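PDB 4PQG: glycosyltransferase Gtf1 from Streptococcus pneumoniae, which belongs to the GT-B fold glycosyltransferases and combines two parallel-sheet domains with an extended antiparallel beta-sheet domain. Local coordinates for residues Val235-Ala240 with Ala277-Phe282; Glu292-Gln297 with Pro306-Ile311. All blocks are in the same frame, centred on the assembly; numbering follows the deposited sequence.

In the fold
From the N terminus, helix 233-240 comes first, and contact 1 joins it to segment 277-282, the turn that runs into strand 282-285, closing a loop of 36 residues that includes strand 244-248 and helix 271-275. The chain then runs through strand 282-285 into helix 288-301, where contact 2 opens; it closes after eight intervening residues, on the segment 306-311 that carries strand 308-310. The two loops follow in series, neither nesting nor crossing. Their centres lie about 17 Å apart, yet the contacts touch: Phe-282 CD1 packs 3.4 Å from Val-309 CG1. Contact 1 ties a helix to the turn entering strand 282-285, contact 2 a helix to the neighbouring edge strand of the seven-strand parallel sheet.

Contact 1: Val235-Ala240 with Ala277-Phe282; sequences VVFEEA and ADKVDF
Lys-279 and Val-280 meet the ring of Phe-237, and the 140 Å² buried between the segments, both sides summed, comes almost wholly from these three residues. Taken along the chain, the turn begins with Ala-277, whose carbonyl O accepts a bond from Val-280 N at 3.0 Å, closing the 3-10 segment just before the extended chain. Asp-278 points its carboxylate at the neighbouring lysine: Lys-279 NZ reaches Asp-278 OD2 at 3.1 Å on the syn side, 33° out of the carboxylate plane, in a salt bridge. The lysine chain bends at chi2 (-60°) and again at chi4 to get there, which carries the ammonium off while leaving the base of the side chain against the ring, with Lys-279 CB 3.7 Å from Phe-237 CD1. Val-280 follows with one branch alone, CG2, which lies 3.5 Å from Phe-237 CZ and 3.6 Å from Phe-237 CE1. Both approaches to the ring are oblique. No hydrogen bond spans the two segments directly, but Gln-241 NE2 donates to the carbonyl oxygens of both Phe-237 and Lys-279. Phe-237 and Tyr-272 also form an edge-to-face pair of rings. At Asp-281 and Phe-282 the backbone pairs with strand 244-248. Through Phe-237 the contact seats a helix against the turn entering the next parallel strand, an alpha/beta arrangement of the Rossmann-like kind expected in a GT-B domain.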
loop_
_atom_site.group_PDB
_atom_site.type_symbol
_atom_site.label_atom_id
_atom_site.label_comp_id
_atom_site.label_asym_id
_atom_site.label_seq_id
_atom_site.Cartn_x
_atom_site.Cartn_y
_atom_site.Cartn_z
ATOM N N VAL A 235 -2.196 -0.666 22.207
ATOM C CA VAL A 235 -3.183 -1.749 22.333
ATOM C C VAL A 235 -2.697 -3.022 21.637
ATOM O O VAL A 235 -2.838 -4.125 22.174
ATOM C CB VAL A 235 -4.553 -1.308 21.762
ATOM C CG1 VAL A 235 -5.496 -2.487 21.693
ATOM C CG2 VAL A 235 -5.140 -0.195 22.629
ATOM N N VAL A 236 -2.119 -2.875 20.449
ATOM C CA VAL A 236 -1.516 -4.015 19.753
ATOM C C VAL A 236 -0.347 -4.623 20.572
ATOM O O VAL A 236 -0.272 -5.845 20.757
ATOM C CB VAL A 236 -1.073 -3.623 18.316
ATOM C CG1 VAL A 236 -0.315 -4.756 17.632
ATOM C CG2 VAL A 236 -2.282 -3.254 17.487
ATOM N N PHE A 237 0.538 -3.761 21.071
ATOM C CA PHE A 237 1.688 -4.173 21.868
ATOM C C PHE A 237 1.235 -4.963 23.090
ATOM O O PHE A 237 1.729 -6.071 23.336
ATOM C CB PHE A 237 2.558 -2.963 22.289
ATOM C CG PHE A 237 3.692 -2.652 21.327
ATOM C CD1 PHE A 237 4.980 -2.408 21.807
ATOM C CD2 PHE A 237 3.474 -2.602 19.946
ATOM C CE1 PHE A 237 6.032 -2.134 20.939
ATOM C CE2 PHE A 237 4.528 -2.321 19.069
ATOM C CZ PHE A 237 5.810 -2.088 19.568
ATOM N N GLU A 238 0.264 -4.415 23.819
ATOM C CA GLU A 238 -0.197 -5.029 25.053
ATOM C C GLU A 238 -0.844 -6.386 24.805
ATOM O O GLU A 238 -0.509 -7.375 25.473
ATOM C CB GLU A 238 -1.167 -4.099 25.770
ATOM C CG GLU A 238 -0.477 -2.941 26.463
ATOM C CD GLU A 238 -1.458 -1.937 27.030
ATOM O OE1 GLU A 238 -2.680 -2.080 26.799
ATOM O OE2 GLU A 238 -1.007 -0.997 27.704
ATOM N N GLU A 239 -1.743 -6.438 23.826
ATOM C CA GLU A 239 -2.489 -7.651 23.540
ATOM C C GLU A 239 -1.676 -8.715 22.824
ATOM O O GLU A 239 -2.050 -9.889 22.833
ATOM C CB GLU A 239 -3.755 -7.334 22.739
ATOM C CG GLU A 239 -4.721 -6.405 23.460
ATOM C CD GLU A 239 -5.165 -6.969 24.796
ATOM O OE1 GLU A 239 -5.447 -8.191 24.855
ATOM O OE2 GLU A 239 -5.228 -6.191 25.769
ATOM N N ALA A 240 -0.568 -8.313 22.210
ATOM C CA ALA A 240 0.292 -9.253 21.499
ATOM C C ALA A 240 1.285 -9.964 22.425
ATOM O O ALA A 240 1.927 -10.921 22.002
ATOM C CB ALA A 240 1.037 -8.553 20.371
ATOM N N ALA A 277 10.845 -1.085 22.563
ATOM C CA ALA A 277 11.434 -2.258 21.896
ATOM C C ALA A 277 11.533 -3.483 22.807
ATOM O O ALA A 277 11.550 -4.603 22.324
ATOM C CB ALA A 277 12.805 -1.923 21.307
ATOM N N ASP A 278 11.570 -3.259 24.113
ATOM C CA ASP A 278 11.527 -4.357 25.093
ATOM C C ASP A 278 10.284 -5.248 24.966
ATOM O O ASP A 278 10.299 -6.398 25.416
ATOM C CB ASP A 278 11.643 -3.810 26.518
ATOM C CG ASP A 278 10.546 -2.813 26.846
ATOM O OD1 ASP A 278 10.339 -1.865 26.055
ATOM O OD2 ASP A 278 9.876 -2.981 27.887
ATOM N N LYS A 279 9.218 -4.730 24.343
ATOM C CA LYS A 279 7.975 -5.493 24.151
ATOM C C LYS A 279 7.934 -6.272 22.839
ATOM O O LYS A 279 7.038 -7.092 22.617
ATOM C CB LYS A 279 6.755 -4.566 24.231
ATOM C CG LYS A 279 6.592 -3.810 25.546
ATOM C CD LYS A 279 6.438 -4.729 26.758
ATOM C CE LYS A 279 5.982 -3.966 28.003
ATOM N NZ LYS A 279 6.805 -2.749 28.256
ATOM N N VAL A 280 8.906 -6.012 21.971
ATOM C CA VAL A 280 8.964 -6.602 20.639
ATOM C C VAL A 280 9.904 -7.810 20.649
ATOM O O VAL A 280 11.048 -7.691 21.087
ATOM C CB VAL A 280 9.469 -5.555 19.607
ATOM C CG1 VAL A 280 9.583 -6.140 18.219
ATOM C CG2 VAL A 280 8.553 -4.332 19.581
ATOM N N ASP A 281 9.421 -8.947 20.142
ATOM C CA ASP A 281 10.228 -10.165 20.041
ATOM C C ASP A 281 11.338 -10.028 18.999
ATOM O O ASP A 281 12.484 -10.350 19.284
ATOM C CB ASP A 281 9.347 -11.376 19.775
ATOM C CG ASP A 281 8.464 -11.698 20.961
ATOM O OD1 ASP A 281 9.000 -12.122 22.003
ATOM O OD2 ASP A 281 7.243 -11.482 20.875
ATOM N N PHE A 282 11.000 -9.521 17.808
ATOM C CA PHE A 282 12.021 -9.127 16.833
ATOM C C PHE A 282 11.569 -8.050 15.850
ATOM O O PHE A 282 10.392 -7.944 15.546
ATOM C CB PHE A 282 12.583 -10.333 16.071
ATOM C CG PHE A 282 11.565 -11.116 15.297
ATOM C CD1 PHE A 282 11.453 -10.961 13.923
ATOM C CD2 PHE A 282 10.762 -12.072 15.933
ATOM C CE1 PHE A 282 10.541 -11.715 13.197
ATOM C CE2 PHE A 282 9.844 -12.823 15.215
ATOM C CZ PHE A 282 9.738 -12.651 13.840
#

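Contact 2: Glu292-Gln297 with Pro306-Ile311; sequences EVLQEQ and PKIVTI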
loop_
_atom_site.group_PDB
_atom_site.type_symbol
_atom_site.label_atom_id
_atom_site.label_comp_id
_atom_site.label_asym_id
_atom_site.label_seq_id
_atom_site.Cartn_x
_atom_site.Cartn_y
_atom_site.Cartn_z
ATOM N N GLU A 292 22.251 -3.283 10.444
ATOM C CA GLU A 292 23.421 -2.828 11.204
ATOM C C GLU A 292 23.254 -1.405 11.742
ATOM O O GLU A 292 23.603 -1.119 12.896
ATOM C CB GLU A 292 24.677 -2.905 10.330
ATOM C CG GLU A 292 24.970 -4.305 9.805
ATOM C CD GLU A 292 25.963 -4.304 8.655
ATOM O OE1 GLU A 292 26.856 -3.424 8.642
ATOM O OE2 GLU A 292 25.844 -5.184 7.767
ATOM N N VAL A 293 22.725 -0.515 10.904
ATOM C CA VAL A 293 22.446 0.868 11.314
ATOM C C VAL A 293 21.533 0.895 12.538
ATOM O O VAL A 293 21.852 1.509 13.557
ATOM C CB VAL A 293 21.823 1.688 10.154
ATOM C CG1 VAL A 293 21.213 2.988 10.673
ATOM C CG2 VAL A 293 22.875 1.985 9.094
ATOM N N LEU A 294 20.411 0.194 12.444
ATOM C CA LEU A 294 19.437 0.180 13.523
ATOM C C LEU A 294 20.023 -0.447 14.786
ATOM O O LEU A 294 19.858 0.096 15.885
ATOM C CB LEU A 294 18.163 -0.556 13.094
ATOM C CG LEU A 294 16.943 -0.525 14.033
ATOM C CD1 LEU A 294 16.526 0.896 14.393
ATOM C CD2 LEU A 294 15.786 -1.300 13.407
ATOM N N GLN A 295 20.721 -1.577 14.632
ATOM C CA GLN A 295 21.343 -2.220 15.800
ATOM C C GLN A 295 22.245 -1.240 16.558
ATOM O O GLN A 295 22.101 -1.062 17.773
ATOM C CB GLN A 295 22.099 -3.501 15.417
ATOM C CG GLN A 295 22.352 -4.404 16.620
ATOM C CD GLN A 295 21.099 -5.132 17.065
ATOM O OE1 GLN A 295 20.598 -5.982 16.345
ATOM N NE2 GLN A 295 20.587 -4.801 18.260
ATOM N N GLU A 296 23.145 -0.585 15.828
ATOM C CA GLU A 296 24.025 0.434 16.390
ATOM C C GLU A 296 23.248 1.532 17.109
ATOM O O GLU A 296 23.652 1.983 18.188
ATOM C CB GLU A 296 24.912 1.063 15.301
ATOM C CG GLU A 296 25.919 0.100 14.673
ATOM C CD GLU A 296 26.655 0.680 13.462
ATOM O OE1 GLU A 296 26.266 1.758 12.959
ATOM O OE2 GLU A 296 27.637 0.048 13.002
ATOM N N GLN A 297 22.148 1.987 16.510
ATOM C CA GLN A 297 21.401 3.093 17.110
ATOM C C GLN A 297 20.695 2.672 18.391
ATOM O O GLN A 297 20.624 3.447 19.336
ATOM C CB GLN A 297 20.441 3.733 16.104
ATOM C CG GLN A 297 21.175 4.534 15.036
ATOM C CD GLN A 297 20.331 4.789 13.809
ATOM O OE1 GLN A 297 19.369 4.071 13.529
ATOM N NE2 GLN A 297 20.678 5.827 13.076
ATOM N N PRO A 306 17.386 -5.117 20.971
ATOM C CA PRO A 306 16.406 -6.039 20.436
ATOM C C PRO A 306 17.009 -6.927 19.361
ATOM O O PRO A 306 18.074 -6.620 18.819
ATOM C CB PRO A 306 15.348 -5.111 19.836
ATOM C CG PRO A 306 16.081 -3.871 19.474
ATOM C CD PRO A 306 17.305 -3.781 20.340
ATOM N N LYS A 307 16.327 -8.031 19.079
ATOM C CA LYS A 307 16.673 -8.898 17.979
ATOM C C LYS A 307 16.193 -8.248 16.688
ATOM O O LYS A 307 15.071 -7.744 16.616
ATOM C CB LYS A 307 16.026 -10.269 18.151
ATOM C CG LYS A 307 16.285 -11.197 16.977
ATOM C CD LYS A 307 15.924 -12.640 17.276
ATOM C CE LYS A 307 16.594 -13.550 16.252
ATOM N NZ LYS A 307 16.172 -14.971 16.379
ATOM N N ILE A 308 17.054 -8.252 15.680
ATOM C CA ILE A 308 16.726 -7.651 14.384
ATOM C C ILE A 308 17.083 -8.635 13.289
ATOM O O ILE A 308 18.223 -9.066 13.195
ATOM C CB ILE A 308 17.481 -6.333 14.156
ATOM C CG1 ILE A 308 17.173 -5.322 15.266
ATOM C CG2 ILE A 308 17.189 -5.782 12.769
ATOM C CD1 ILE A 308 17.983 -4.038 15.176
ATOM N N VAL A 309 16.111 -8.999 12.468
ATOM C CA VAL A 309 16.340 -9.979 11.410
ATOM C C VAL A 309 16.163 -9.304 10.055
ATOM O O VAL A 309 15.307 -8.428 9.906
ATOM C CB VAL A 309 15.447 -11.245 11.569
ATOM C CG1 VAL A 309 13.971 -10.909 11.575
ATOM C CG2 VAL A 309 15.729 -12.276 10.480
ATOM N N THR A 310 16.984 -9.703 9.086
ATOM C CA THR A 310 16.886 -9.197 7.731
ATOM C C THR A 310 16.061 -10.135 6.865
ATOM O O THR A 310 16.459 -11.262 6.607
ATOM C CB THR A 310 18.269 -8.989 7.099
ATOM O OG1 THR A 310 19.010 -8.028 7.870
ATOM C CG2 THR A 310 18.135 -8.511 5.653
ATOM N N ILE A 311 14.891 -9.669 6.431
ATOM C CA ILE A 311 14.068 -10.426 5.501
ATOM C C ILE A 311 13.536 -9.451 4.467
ATOM O O ILE A 311 12.755 -8.556 4.811
ATOM C CB ILE A 311 12.882 -11.139 6.183
ATOM C CG1 ILE A 311 13.314 -11.864 7.464
ATOM C CG2 ILE A 311 12.205 -12.091 5.207
ATOM C CD1 ILE A 311 12.144 -12.278 8.333
HETATM O O HOH W 1 19.991 -8.725 16.221
#
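The side chains of Gln-295 and Ile-308 slide past each other in opposite directions where segment 292-297 of helix 288-301 packs on the strand; the CA atoms of these two residues, 7.3 Å apart, are the nearest pair across the segments. The polar part of the contact is carried by the Gln-295 amide. Its NE2 donates to Pro-306 O at 3.2 Å, nearly straight, with an N-H...O angle of 163°. The donor lies in the carbonyl plane and the acceptor only 2° out of the glutamine amide plane, so each group meets its partner within its own plane. The stronger partner of NE2 is Gln-305 OE1, just before the strand segment, so two acceptors share this amide nitrogen. The other end of the amide works through water: water 1 donates to Gln-295 OE1 at 2.8 Å and accepts from Ile-308 N at 3.0 Å. With both ends engaged, the rotation of the amide is fixed. A bend at chi2 (75°) turns it towards the strand, although the side chain leaves the helix across that direction.

The apolar part centres on Ile-308 CD1. This methyl lies 3.8 Å from Leu-294 CG, with Leu-294 CB and CD2 also near, and the same methyl comes 3.5 Å from Gln-295 OE1. It thus fits between the leucine branch point and the amide. Phe-298, further along the helix, also touches Ile-308 and Pro-306.

Beyond these, Thr-310 OG1 bonds Asn-291 and Asp-288 near the start of the helix, while backbone bonds join the strand to 282-285. The contact therefore packs the helix of a beta-alpha-beta unit, strand 282-285, helix 288-301 and strand 308-310, onto its second strand, one of the two edge strands of the sheet within this chain.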